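PDB 4TQJ: lectin 2 from Agrocybe aegerita, which probably binds glycans through specific recognition of a non-reducing terminal N-acetylglucosamine residue. Local coordinates for residues F24-V29 and P391-C396; K58-I63 and V75-A80; F356-T361 and F382-G387; V44-Q49 and D95-V100; I11-R16 and M398-S403. The protein carries 1 engineered substitution. All blocks are in the same frame, centred on the assembly; numbering follows the deposited sequence.

Contact 1 (F24-V29 and P391-C396); sequences FGLDGV and PETTVC
The ring of Phe24 presents its edge to the backbone of Val395, with the carbonyl O of Val395 lying in the ring plane 3.8 Å from Phe24 CD2. Phe24 CG stands beside its own backbone N, a turn (chi1 -66°) that lays the ring alongside the Val395 side chain, pointing the same way, with Phe24 CD2 4.0 Å from Val395 CB. Arg61 and Ile74 of the neighbouring sheet pack against this ring, so a large aromatic group suits the seam between sheets.

The two residues form an antiparallel hydrogen-bonded pair. Phe24 N gives a short bond to Val395 O (2.6 Å), and Val395 N returns one to Phe24 O (3.2 Å). Beyond this pair the chains diverge, and a water bridges Gly25 O and Thr393 O. The threonines turn methyl and hydroxyl to different tasks: Thr394 CG2 rests 3.8 Å from Gly25 CA, while Thr394 OG1 bonds to Ala390 O and Arg339. Leu26 CD2 leans on Thr393 OG1 at 3.5 Å.

Strand 395-399 thus completes the sheet begun by strand 20-25, the "Velcro" closure of a beta-propeller. Chemically, the ends of the chain are joined without a covalent link, by paired backbone bonds flanked by apolar cover and extended by one bridging water.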
# COMPACT_ATOMS: atom_id res chain seq x y z
N PHE A 24 -2.87 -15.58 12.02
CA PHE A 24 -3.78 -15.80 13.13
C PHE A 24 -3.02 -16.60 14.18
O PHE A 24 -3.02 -17.82 14.15
CB PHE A 24 -5.03 -16.53 12.68
CG PHE A 24 -5.88 -15.73 11.74
CD1 PHE A 24 -6.92 -14.93 12.21
CD2 PHE A 24 -5.61 -15.74 10.38
CE1 PHE A 24 -7.70 -14.18 11.34
CE2 PHE A 24 -6.38 -15.00 9.50
CZ PHE A 24 -7.42 -14.21 9.98
N GLY A 25 -2.32 -15.89 15.06
CA GLY A 25 -1.46 -16.53 16.04
C GLY A 25 -2.27 -17.01 17.23
O GLY A 25 -3.50 -16.93 17.24
N LEU A 26 -1.57 -17.49 18.26
CA LEU A 26 -2.23 -18.04 19.44
C LEU A 26 -2.97 -16.96 20.24
O LEU A 26 -3.99 -17.24 20.86
CB LEU A 26 -1.21 -18.73 20.33
CG LEU A 26 -0.50 -19.92 19.70
CD1 LEU A 26 0.66 -20.41 20.60
CD2 LEU A 26 -1.50 -21.04 19.38
N ASP A 27 -2.45 -15.74 20.22
CA ASP A 27 -2.98 -14.68 21.08
C ASP A 27 -3.71 -13.60 20.29
O ASP A 27 -4.11 -12.57 20.84
CB ASP A 27 -1.87 -14.06 21.93
CG ASP A 27 -1.11 -15.09 22.77
OD1 ASP A 27 -1.71 -16.08 23.25
OD2 ASP A 27 0.10 -14.89 22.98
N GLY A 28 -3.88 -13.83 18.99
CA GLY A 28 -4.60 -12.88 18.17
C GLY A 28 -3.96 -12.71 16.81
O GLY A 28 -2.99 -13.38 16.48
N VAL A 29 -4.51 -11.79 16.03
CA VAL A 29 -4.07 -11.54 14.67
C VAL A 29 -2.78 -10.72 14.66
O VAL A 29 -2.74 -9.60 15.17
CB VAL A 29 -5.16 -10.79 13.90
CG1 VAL A 29 -4.78 -10.63 12.42
CG2 VAL A 29 -6.49 -11.51 14.05
N PRO A 391 0.73 -25.36 12.84
CA PRO A 391 -0.36 -25.45 11.85
C PRO A 391 -1.66 -25.94 12.48
O PRO A 391 -2.72 -25.63 11.96
CB PRO A 391 0.18 -26.47 10.84
CG PRO A 391 1.66 -26.28 10.90
CD PRO A 391 1.96 -26.03 12.36
N GLU A 392 -1.57 -26.68 13.59
CA GLU A 392 -2.78 -27.17 14.25
C GLU A 392 -3.58 -26.06 14.94
O GLU A 392 -4.80 -26.18 15.12
CB GLU A 392 -2.43 -28.25 15.27
CG GLU A 392 -1.93 -29.54 14.67
CD GLU A 392 -0.46 -29.48 14.28
OE1 GLU A 392 0.26 -28.56 14.75
OE2 GLU A 392 -0.03 -30.35 13.50
N THR A 393 -2.89 -24.99 15.31
CA THR A 393 -3.45 -23.98 16.21
C THR A 393 -3.40 -22.56 15.64
O THR A 393 -4.02 -21.65 16.18
CB THR A 393 -2.68 -24.00 17.53
OG1 THR A 393 -1.29 -23.83 17.25
CG2 THR A 393 -2.86 -25.33 18.24
N THR A 394 -2.64 -22.37 14.57
CA THR A 394 -2.49 -21.05 13.95
C THR A 394 -2.77 -21.16 12.46
O THR A 394 -2.70 -22.24 11.89
CB THR A 394 -1.07 -20.49 14.14
OG1 THR A 394 -0.11 -21.38 13.55
CG2 THR A 394 -0.76 -20.29 15.63
N VAL A 395 -3.10 -20.02 11.85
CA VAL A 395 -3.24 -19.92 10.40
C VAL A 395 -2.38 -18.75 9.95
O VAL A 395 -2.38 -17.69 10.58
CB VAL A 395 -4.70 -19.61 10.00
CG1 VAL A 395 -4.86 -19.62 8.47
CG2 VAL A 395 -5.65 -20.58 10.65
N CYS A 396 -1.62 -18.94 8.88
CA CYS A 396 -0.87 -17.83 8.29
C CYS A 396 -1.15 -17.74 6.81
O CYS A 396 -1.20 -18.75 6.11
CB CYS A 396 0.63 -18.02 8.44
SG CYS A 396 1.21 -17.81 10.07
O HOH W 1 -4.96 -19.21 16.40

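Contact 2 (K58-I63 and V75-A80); sequences KHVRLI and VGFGNA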
# COMPACT_ATOMS: atom_id res chain seq x y z
N LYS A 58 -12.88 -26.06 13.49
CA LYS A 58 -14.28 -25.62 13.46
C LYS A 58 -14.52 -24.30 12.74
O LYS A 58 -15.65 -24.01 12.35
CB LYS A 58 -14.83 -25.49 14.89
CG LYS A 58 -14.88 -26.79 15.67
CD LYS A 58 -15.41 -26.58 17.09
CE LYS A 58 -16.77 -25.88 17.09
NZ LYS A 58 -17.49 -26.00 18.40
N HIS A 59 -13.47 -23.50 12.57
CA HIS A 59 -13.64 -22.16 12.06
C HIS A 59 -12.76 -21.86 10.85
O HIS A 59 -11.78 -22.55 10.60
CB HIS A 59 -13.39 -21.13 13.16
CG HIS A 59 -14.08 -21.46 14.45
ND1 HIS A 59 -13.39 -21.79 15.60
CD2 HIS A 59 -15.39 -21.55 14.76
CE1 HIS A 59 -14.26 -22.05 16.56
NE2 HIS A 59 -15.48 -21.91 16.08
N VAL A 60 -13.14 -20.82 10.13
CA VAL A 60 -12.45 -20.37 8.93
C VAL A 60 -12.01 -18.92 9.15
O VAL A 60 -12.82 -18.07 9.55
CB VAL A 60 -13.38 -20.48 7.69
CG1 VAL A 60 -12.75 -19.86 6.46
CG2 VAL A 60 -13.72 -21.93 7.44
N ARG A 61 -10.73 -18.64 8.91
CA ARG A 61 -10.21 -17.29 9.12
C ARG A 61 -9.47 -16.75 7.89
O ARG A 61 -8.48 -17.35 7.44
CB ARG A 61 -9.31 -17.27 10.36
CG ARG A 61 -10.10 -17.33 11.67
CD ARG A 61 -9.21 -17.68 12.86
NE ARG A 61 -8.86 -19.10 12.88
CZ ARG A 61 -8.07 -19.66 13.79
NH1 ARG A 61 -7.54 -18.91 14.75
NH2 ARG A 61 -7.80 -20.96 13.73
N LEU A 62 -9.94 -15.62 7.37
CA LEU A 62 -9.48 -15.10 6.09
C LEU A 62 -9.26 -13.58 6.12
O LEU A 62 -9.47 -12.94 7.15
CB LEU A 62 -10.48 -15.45 4.98
CG LEU A 62 -10.79 -16.95 4.76
CD1 LEU A 62 -12.01 -17.12 3.87
CD2 LEU A 62 -9.59 -17.71 4.20
N ILE A 63 -8.82 -13.03 4.98
CA ILE A 63 -8.70 -11.59 4.78
C ILE A 63 -9.41 -11.23 3.49
O ILE A 63 -9.18 -11.87 2.46
CB ILE A 63 -7.24 -11.14 4.62
CG1 ILE A 63 -6.43 -11.47 5.86
CG2 ILE A 63 -7.17 -9.64 4.34
CD1 ILE A 63 -6.41 -10.34 6.86
N VAL A 75 -11.69 -11.49 8.53
CA VAL A 75 -12.98 -12.15 8.51
C VAL A 75 -12.87 -13.54 9.13
O VAL A 75 -12.01 -14.33 8.76
CB VAL A 75 -13.53 -12.29 7.09
CG1 VAL A 75 -14.93 -12.87 7.13
CG2 VAL A 75 -13.51 -10.94 6.35
N GLY A 76 -13.74 -13.82 10.10
CA GLY A 76 -13.76 -15.10 10.76
C GLY A 76 -15.13 -15.74 10.68
O GLY A 76 -16.14 -15.09 10.96
N PHE A 77 -15.16 -17.01 10.27
CA PHE A 77 -16.40 -17.77 10.27
C PHE A 77 -16.44 -18.54 11.58
O PHE A 77 -15.85 -19.62 11.68
CB PHE A 77 -16.46 -18.73 9.07
CG PHE A 77 -16.56 -18.03 7.74
CD1 PHE A 77 -17.79 -17.94 7.08
CD2 PHE A 77 -15.45 -17.46 7.15
CE1 PHE A 77 -17.89 -17.29 5.86
CE2 PHE A 77 -15.54 -16.80 5.93
CZ PHE A 77 -16.77 -16.72 5.28
N GLY A 78 -17.10 -17.97 12.58
CA GLY A 78 -17.16 -18.54 13.91
C GLY A 78 -18.29 -19.53 14.09
O GLY A 78 -18.73 -20.16 13.13
N ASN A 79 -18.76 -19.69 15.33
CA ASN A 79 -19.85 -20.62 15.63
C ASN A 79 -21.21 -20.05 15.25
O ASN A 79 -22.01 -20.71 14.58
CB ASN A 79 -19.84 -20.99 17.12
CG ASN A 79 -18.63 -21.81 17.51
OD1 ASN A 79 -18.18 -22.68 16.77
ND2 ASN A 79 -18.09 -21.53 18.69
N ALA A 80 -21.47 -18.81 15.65
CA ALA A 80 -22.79 -18.21 15.49
C ALA A 80 -22.92 -17.39 14.21
O ALA A 80 -24.00 -16.91 13.89
CB ALA A 80 -23.13 -17.35 16.70
O HOH W 2 -17.53 -22.22 11.47
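Val75 pairs with Leu62 through two backbone hydrogen bonds, Leu62 N to Val75 O (2.8 Å) and Val75 N to Leu62 O. Both branched apolar side chains lie on the same face as Val60 and Phe77, where Leu120 of the next sheet packs on them. Gly76 comes next, in a non-hydrogen-bonded pair with Arg61. The CG of Arg61 passes 4.4 Å from Gly76 CA, and glycine leaves room beside it; the guanidinium itself goes to Phe47 O.

Phe77 belongs to the same hairpin, strands 60-64 and 73-77, which are the first two strands of one propeller blade. Phe77 N bonds to Val60 O at 2.7 Å. The ring lies alongside Val60, with Phe77 CD2 3.7 Å from Val60 CG1, and Leu62 CD1 reaches Phe77 CE2 at 4.1 Å.

At Gly78, His59 CD2 stands 3.6 Å from Gly78 CA, and a water bridges Lys58 O and Gly78 O. At Asn79, His59 NE2 donates to Asn79 OD1 (2.9 Å) from above the amide plane, though OD1 stays near the plane of the imidazole. His59 ND1 is bonded to Leu55 N, so both ring nitrogens fix its rotation, while Lys58 CB sits 3.8 Å above one face of the His59 ring.

Contact 3 (F356-T361 and F382-G387); sequences FGEKET and FSFSGG
Two loops of the propeller meet here: residues 356-361 make the turn between strands 352-356 and 361-364 of one blade, and residues 382-387 belong to the connection that leads from that blade's last strand to strand 395-399 of the closing sheet.

Phe382 CB sits over one face of the Phe356 ring, 3.9 Å from its centroid and 11° off the normal, a CH-pi contact. The two rings are nearly parallel (26°) but slid apart, so they barely overlap; Ile21 of strand 20-25 packs on both, and such bulky apolar groups suit this buried end of the contact.

Further out, backbone bonds take over. Phe384 N donates to Gly357 O at 2.8 Å, and Ser385 N donates to Glu358 O at 2.7 Å. Glycine fits at position 357 because the room for a CB is taken by Glu360 O. The small Ser383 is wedged into the turn, Ser383 CB lying 3.3 Å from Gly357 O, while its OG bonds to Asn380 O. A water links Lys359 O with Ser385 OG.

With CG anti to its backbone N (chi1 178°), the Phe384 ring runs beside the carboxylate of Glu358, whose OE1 lies 3.7 Å from Phe384 CD2; OE1 is bonded to His338. Two consecutive N-H groups held by two consecutive carbonyls imply a register fixed by main chain, with Phe356 and Phe382 packed together at the buried end.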
# COMPACT_ATOMS: atom_id res chain seq x y z
N PHE A 356 8.55 -19.81 6.29
CA PHE A 356 8.53 -19.71 7.74
C PHE A 356 9.13 -21.00 8.30
O PHE A 356 8.45 -22.02 8.34
CB PHE A 356 7.10 -19.53 8.27
CG PHE A 356 6.40 -18.28 7.76
CD1 PHE A 356 7.07 -17.33 7.01
CD2 PHE A 356 5.05 -18.08 8.04
CE1 PHE A 356 6.40 -16.18 6.55
CE2 PHE A 356 4.39 -16.95 7.57
CZ PHE A 356 5.07 -16.00 6.82
N GLY A 357 10.39 -20.94 8.70
CA GLY A 357 11.14 -22.14 9.09
C GLY A 357 11.03 -22.53 10.55
O GLY A 357 10.09 -22.15 11.24
N GLU A 358 11.99 -23.32 11.02
CA GLU A 358 11.97 -23.81 12.39
C GLU A 358 12.12 -22.65 13.38
O GLU A 358 11.34 -22.54 14.32
CB GLU A 358 13.08 -24.84 12.62
CG GLU A 358 12.97 -25.58 13.95
CD GLU A 358 11.87 -26.62 13.97
OE1 GLU A 358 11.10 -26.72 12.99
OE2 GLU A 358 11.76 -27.35 14.97
N LYS A 359 13.10 -21.80 13.14
CA LYS A 359 13.44 -20.71 14.06
C LYS A 359 13.57 -19.37 13.34
O LYS A 359 13.71 -18.32 13.98
CB LYS A 359 14.75 -21.02 14.78
CG LYS A 359 14.91 -22.48 15.19
CD LYS A 359 13.74 -22.98 16.03
CE LYS A 359 13.92 -22.68 17.51
NZ LYS A 359 15.19 -23.27 18.05
N GLU A 360 13.54 -19.41 12.01
CA GLU A 360 13.71 -18.21 11.19
C GLU A 360 12.73 -18.17 10.02
O GLU A 360 12.35 -19.20 9.48
CB GLU A 360 15.13 -18.16 10.62
CG GLU A 360 16.19 -17.67 11.57
CD GLU A 360 17.50 -17.46 10.85
OE1 GLU A 360 18.09 -18.45 10.38
OE2 GLU A 360 17.94 -16.29 10.73
N THR A 361 12.36 -16.96 9.63
CA THR A 361 11.65 -16.73 8.37
C THR A 361 12.66 -16.28 7.32
O THR A 361 13.30 -15.24 7.46
CB THR A 361 10.57 -15.66 8.54
OG1 THR A 361 9.48 -16.19 9.30
CG2 THR A 361 10.07 -15.18 7.17
N PHE A 382 7.20 -15.30 13.04
CA PHE A 382 6.38 -16.17 12.18
C PHE A 382 6.91 -17.59 12.00
O PHE A 382 6.18 -18.46 11.52
CB PHE A 382 6.07 -15.52 10.82
CG PHE A 382 5.32 -14.22 10.94
CD1 PHE A 382 3.99 -14.21 11.31
CD2 PHE A 382 5.96 -13.02 10.71
CE1 PHE A 382 3.30 -13.02 11.43
CE2 PHE A 382 5.28 -11.83 10.83
CZ PHE A 382 3.95 -11.83 11.18
N SER A 383 8.16 -17.82 12.39
CA SER A 383 8.73 -19.17 12.34
C SER A 383 8.01 -20.11 13.31
O SER A 383 7.39 -19.68 14.28
CB SER A 383 10.22 -19.14 12.67
OG SER A 383 10.43 -18.73 14.01
N PHE A 384 8.10 -21.41 13.03
CA PHE A 384 7.47 -22.43 13.86
C PHE A 384 7.79 -22.25 15.34
O PHE A 384 6.90 -22.33 16.19
CB PHE A 384 7.88 -23.83 13.39
CG PHE A 384 7.32 -24.94 14.22
CD1 PHE A 384 5.96 -25.22 14.21
CD2 PHE A 384 8.15 -25.72 15.01
CE1 PHE A 384 5.44 -26.25 14.99
CE2 PHE A 384 7.64 -26.75 15.78
CZ PHE A 384 6.29 -27.01 15.78
N SER A 385 9.06 -22.00 15.64
CA SER A 385 9.47 -21.65 17.01
C SER A 385 8.86 -22.59 18.03
O SER A 385 8.14 -22.16 18.94
CB SER A 385 9.07 -20.22 17.33
OG SER A 385 9.83 -19.30 16.57
N GLY A 386 9.13 -23.88 17.85
CA GLY A 386 8.74 -24.91 18.81
C GLY A 386 7.25 -25.07 19.00
O GLY A 386 6.82 -25.80 19.90
N GLY A 387 6.44 -24.41 18.18
CA GLY A 387 5.00 -24.54 18.32
C GLY A 387 4.22 -23.24 18.33
O GLY A 387 3.00 -23.22 18.16
O HOH W 3 12.47 -18.70 16.59

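Contact 4 (V44-Q49 and D95-V100); sequences VKNFAQ and DPPKMV
A single hydrogen bond crosses this contact: Lys45 N donates to Asp95 OD2 (3.0 Å, 165°), approaching from above the carboxylate plane. Asp95 CG is anti to its backbone N (chi1 178°), which extends the carboxylate across to the other segment. Lys45 NZ is 5.9 Å from Asp95 OD2, so any charge attraction is probably mild. Within 44-49, Asn46 OD1 receives Phe47 N in the amide plane, on a lone pair, at 2.7 Å. The same oxygen also takes Trp54 NE1, and the two bonds hold the Asn46 amide.

Van der Waals contacts make up the remainder. The rigid Pro97 ring is a compact partner for two neighbours: in the apolar pair, Pro97 CB lies 3.6 Å from Phe47 CZ as the two side chains slide past each other in opposite directions, and Pro97 CD meets Asn46 ND2 at 3.6 Å with the side chains at about a right angle. Val44 CG1 touches the carboxyl carbon of Asp95, CG, at 3.8 Å.

Irregular backbone shapes both partners. Lys45 centres an inverse gamma turn, Phe47 and Ala48 form a G1 beta bulge facing Ala51, and the Asp95-Pro96 peptide is cis. The contact joins the exit of the outermost strand 41-44 to the approach of strand 98-101, a seam between the outer edges of adjacent beta-propeller blades.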
# COMPACT_ATOMS: atom_id res chain seq x y z
N VAL A 44 -5.30 -7.35 16.55
CA VAL A 44 -6.62 -7.69 17.10
C VAL A 44 -6.52 -8.87 18.06
O VAL A 44 -6.04 -9.95 17.69
CB VAL A 44 -7.62 -8.11 15.99
CG1 VAL A 44 -8.94 -8.55 16.60
CG2 VAL A 44 -7.83 -6.97 15.01
N LYS A 45 -6.96 -8.65 19.30
CA LYS A 45 -6.94 -9.70 20.31
C LYS A 45 -8.19 -10.56 20.20
O LYS A 45 -9.08 -10.52 21.05
CB LYS A 45 -6.83 -9.11 21.72
CG LYS A 45 -5.45 -8.54 22.03
CD LYS A 45 -5.42 -7.80 23.36
CE LYS A 45 -3.99 -7.47 23.79
NZ LYS A 45 -3.24 -6.72 22.74
N ASN A 46 -8.25 -11.34 19.13
CA ASN A 46 -9.38 -12.19 18.85
C ASN A 46 -9.02 -13.07 17.65
O ASN A 46 -7.89 -13.02 17.18
CB ASN A 46 -10.62 -11.33 18.57
CG ASN A 46 -11.92 -12.02 18.97
OD1 ASN A 46 -12.11 -13.20 18.71
ND2 ASN A 46 -12.81 -11.27 19.62
N PHE A 47 -9.96 -13.89 17.17
CA PHE A 47 -9.69 -14.77 16.04
C PHE A 47 -8.53 -15.73 16.30
O PHE A 47 -7.82 -16.11 15.39
CB PHE A 47 -9.35 -13.94 14.80
CG PHE A 47 -10.45 -13.03 14.36
CD1 PHE A 47 -11.58 -13.54 13.73
CD2 PHE A 47 -10.36 -11.66 14.57
CE1 PHE A 47 -12.60 -12.70 13.31
CE2 PHE A 47 -11.38 -10.82 14.15
CZ PHE A 47 -12.49 -11.34 13.52
N ALA A 48 -8.36 -16.14 17.56
CA ALA A 48 -7.16 -16.87 17.94
C ALA A 48 -7.44 -18.07 18.86
O ALA A 48 -8.48 -18.13 19.53
CB ALA A 48 -6.16 -15.92 18.59
N GLN A 49 -6.50 -19.01 18.88
CA GLN A 49 -6.57 -20.19 19.73
C GLN A 49 -6.82 -19.79 21.18
O GLN A 49 -7.63 -20.39 21.88
CB GLN A 49 -5.24 -20.96 19.66
CG GLN A 49 -5.22 -22.26 20.46
CD GLN A 49 -5.99 -23.37 19.79
OE1 GLN A 49 -6.36 -23.28 18.62
NE2 GLN A 49 -6.24 -24.45 20.52
N ASP A 95 -11.28 -3.69 16.91
CA ASP A 95 -11.22 -4.72 17.95
C ASP A 95 -11.98 -4.20 19.16
O ASP A 95 -11.62 -3.16 19.72
CB ASP A 95 -9.75 -5.00 18.31
CG ASP A 95 -9.60 -6.03 19.42
OD1 ASP A 95 -10.59 -6.75 19.71
OD2 ASP A 95 -8.49 -6.13 20.01
N PRO A 96 -13.04 -4.91 19.58
CA PRO A 96 -13.48 -6.22 19.07
C PRO A 96 -14.12 -6.14 17.69
O PRO A 96 -14.56 -5.07 17.27
CB PRO A 96 -14.52 -6.66 20.11
CG PRO A 96 -15.07 -5.40 20.64
CD PRO A 96 -13.92 -4.42 20.64
N PRO A 97 -14.17 -7.28 16.98
CA PRO A 97 -14.78 -7.33 15.65
C PRO A 97 -16.31 -7.27 15.74
O PRO A 97 -16.86 -7.43 16.83
CB PRO A 97 -14.33 -8.69 15.12
CG PRO A 97 -14.19 -9.53 16.35
CD PRO A 97 -13.69 -8.60 17.42
N LYS A 98 -16.97 -7.03 14.62
CA LYS A 98 -18.43 -6.95 14.58
C LYS A 98 -19.04 -8.14 13.84
O LYS A 98 -18.55 -8.53 12.78
CB LYS A 98 -18.86 -5.64 13.91
CG LYS A 98 -20.36 -5.37 13.95
CD LYS A 98 -20.69 -4.06 13.25
CE LYS A 98 -22.19 -3.83 13.17
NZ LYS A 98 -22.52 -2.65 12.32
N MET A 99 -20.11 -8.71 14.39
CA MET A 99 -20.78 -9.83 13.74
C MET A 99 -21.73 -9.33 12.66
O MET A 99 -22.72 -8.66 12.94
CB MET A 99 -21.55 -10.68 14.77
CG MET A 99 -22.31 -11.84 14.16
SD MET A 99 -23.35 -12.70 15.37
CE MET A 99 -24.32 -11.33 15.99
N VAL A 100 -21.43 -9.68 11.41
CA VAL A 100 -22.13 -9.12 10.25
C VAL A 100 -23.23 -10.03 9.71
O VAL A 100 -24.02 -9.60 8.88
CB VAL A 100 -21.13 -8.78 9.12
CG1 VAL A 100 -20.08 -7.82 9.62
CG2 VAL A 100 -20.47 -10.05 8.57

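Contact 5 (I11-R16 and M398-S403); sequences IPVASR and MANLDS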
# COMPACT_ATOMS: atom_id res chain seq x y z
N ILE A 11 -7.26 -16.99 -0.49
CA ILE A 11 -6.99 -15.55 -0.53
C ILE A 11 -6.10 -15.21 -1.72
O ILE A 11 -4.90 -15.53 -1.72
CB ILE A 11 -6.27 -15.06 0.74
CG1 ILE A 11 -7.09 -15.40 1.98
CG2 ILE A 11 -6.02 -13.56 0.66
CD1 ILE A 11 -6.38 -15.12 3.28
N PRO A 12 -6.67 -14.55 -2.73
CA PRO A 12 -5.88 -14.15 -3.90
C PRO A 12 -4.82 -13.14 -3.48
O PRO A 12 -5.08 -12.29 -2.63
CB PRO A 12 -6.91 -13.48 -4.82
CG PRO A 12 -8.23 -13.95 -4.33
CD PRO A 12 -8.06 -14.09 -2.84
N VAL A 13 -3.62 -13.27 -4.04
CA VAL A 13 -2.54 -12.35 -3.78
C VAL A 13 -2.14 -11.78 -5.14
O VAL A 13 -2.06 -12.51 -6.12
CB VAL A 13 -1.35 -13.08 -3.14
CG1 VAL A 13 -0.18 -12.12 -2.98
CG2 VAL A 13 -1.75 -13.70 -1.80
N ALA A 14 -1.93 -10.48 -5.20
CA ALA A 14 -1.63 -9.84 -6.48
C ALA A 14 -0.32 -10.40 -7.06
O ALA A 14 0.65 -10.59 -6.32
CB ALA A 14 -1.55 -8.35 -6.30
N SER A 15 -0.31 -10.67 -8.36
CA SER A 15 0.88 -11.17 -9.03
C SER A 15 1.99 -10.11 -9.09
O SER A 15 3.17 -10.44 -9.21
CB SER A 15 0.54 -11.69 -10.44
OG SER A 15 0.47 -10.65 -11.39
N ARG A 16 1.60 -8.85 -8.99
CA ARG A 16 2.56 -7.76 -8.95
C ARG A 16 2.21 -6.89 -7.76
O ARG A 16 1.16 -6.25 -7.75
CB ARG A 16 2.51 -6.96 -10.26
CG ARG A 16 3.61 -5.90 -10.40
CD ARG A 16 3.61 -5.21 -11.77
NE ARG A 16 4.48 -4.04 -11.73
CZ ARG A 16 5.70 -3.98 -12.24
NH1 ARG A 16 6.19 -5.03 -12.90
NH2 ARG A 16 6.42 -2.87 -12.11
N MET A 398 -0.28 -15.11 3.19
CA MET A 398 0.17 -13.89 2.56
C MET A 398 -1.08 -13.20 2.00
O MET A 398 -2.01 -13.87 1.56
CB MET A 398 1.18 -14.17 1.44
CG MET A 398 2.42 -14.94 1.90
SD MET A 398 3.36 -14.12 3.21
CE MET A 398 3.76 -12.55 2.45
N ALA A 399 -1.10 -11.86 2.04
CA ALA A 399 -2.21 -11.08 1.50
C ALA A 399 -1.77 -9.65 1.22
O ALA A 399 -0.84 -9.17 1.84
CB ALA A 399 -3.39 -11.08 2.46
N ASN A 400 -2.41 -8.98 0.27
CA ASN A 400 -2.14 -7.57 0.04
C ASN A 400 -3.14 -6.74 0.85
O ASN A 400 -4.29 -6.56 0.47
CB ASN A 400 -2.21 -7.22 -1.44
CG ASN A 400 -1.35 -8.14 -2.30
OD1 ASN A 400 -1.80 -9.18 -2.75
ND2 ASN A 400 -0.10 -7.75 -2.52
N LEU A 401 -2.68 -6.25 1.99
CA LEU A 401 -3.54 -5.47 2.86
C LEU A 401 -4.06 -4.23 2.15
O LEU A 401 -5.19 -3.82 2.36
CB LEU A 401 -2.79 -5.11 4.13
CG LEU A 401 -2.54 -6.38 4.94
CD1 LEU A 401 -1.61 -6.11 6.10
CD2 LEU A 401 -3.88 -6.90 5.44
N ASP A 402 -3.22 -3.65 1.31
CA ASP A 402 -3.61 -2.53 0.47
C ASP A 402 -3.83 -3.00 -0.98
O ASP A 402 -2.90 -2.99 -1.78
CB ASP A 402 -2.55 -1.44 0.54
CG ASP A 402 -2.55 -0.70 1.87
OD1 ASP A 402 -3.64 -0.25 2.30
OD2 ASP A 402 -1.47 -0.56 2.49
N SER A 403 -5.05 -3.41 -1.30
CA SER A 403 -5.37 -3.84 -2.66
C SER A 403 -6.27 -2.83 -3.37
O SER A 403 -6.07 -2.53 -4.56
CB SER A 403 -6.04 -5.21 -2.65
OG SER A 403 -7.42 -5.10 -2.94
O HOH W 4 -3.15 -16.05 0.17
O HOH W 5 -4.66 -10.34 -0.82
O HOH W 6 1.83 -9.12 -4.24
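Val13 and Asn400 cross at about a right angle, the amide oxygen Asn400 OD1 coming 3.4 Å from Val13 CG1. Asn400 CG lies beside its backbone N (chi1 -51°), which swings the amide toward residues 11-16. There Asn400 OD1 accepts Ala14 N at 2.8 Å along a nearly straight path (169°). The other half of the amide works through water: Asn400 ND2 donates to a water that in turn donates to Ala14 O. An asparagine suits the place because it serves both the N and, through a water, the O of one residue, and the small Ala14 CB lets the amide lie close, 3.7 Å from Asn400 OD1.

The second valine branch points to the main chain, Val13 CG2 lying 3.4 Å from Met398 O. Ile11 CG2 lies 4.0 Å from Ala399 CB. The Met398 side chain leads away, to Phe341 and Val343 of the preceding sheet.

No backbone-to-backbone hydrogen bond joins the two segments directly. Instead one water donates to Ile11 O and Met398 O, and another receives Asn400 N while donating to Pro12 O. The loop is thus joined to the strand end largely through waters, the two running 57° apart. Beyond it, Arg16 bonds to Asn91 O of the second subunit. Here the N-terminal lead-in lies across the end of strand 395-399, the chain-closing strand of a seven-sheet beta-propeller.

Seven antiparallel sheets follow one another along the chain as the blades of a propeller, and the five contacts cluster where its two ends meet. Contacts 1 and 5, about 19 Å apart between centres, both use strand 395-399 and close the ring; contact 5 spans more of the chain and encloses all the others. Contact 2 is the hairpin of the next blade, the sheet of strands 60-64 to 98-101, and lies inside contact 4, their centres about 10 Å apart; Arg61 NH1 ties it to Phe47 O. Contact 3, about 13 Å from contact 1 between centres, joins a turn of the preceding blade to the connection into the closing sheet. Contacts 3 and 4 thus join adjacent blades on the two sides of the closure.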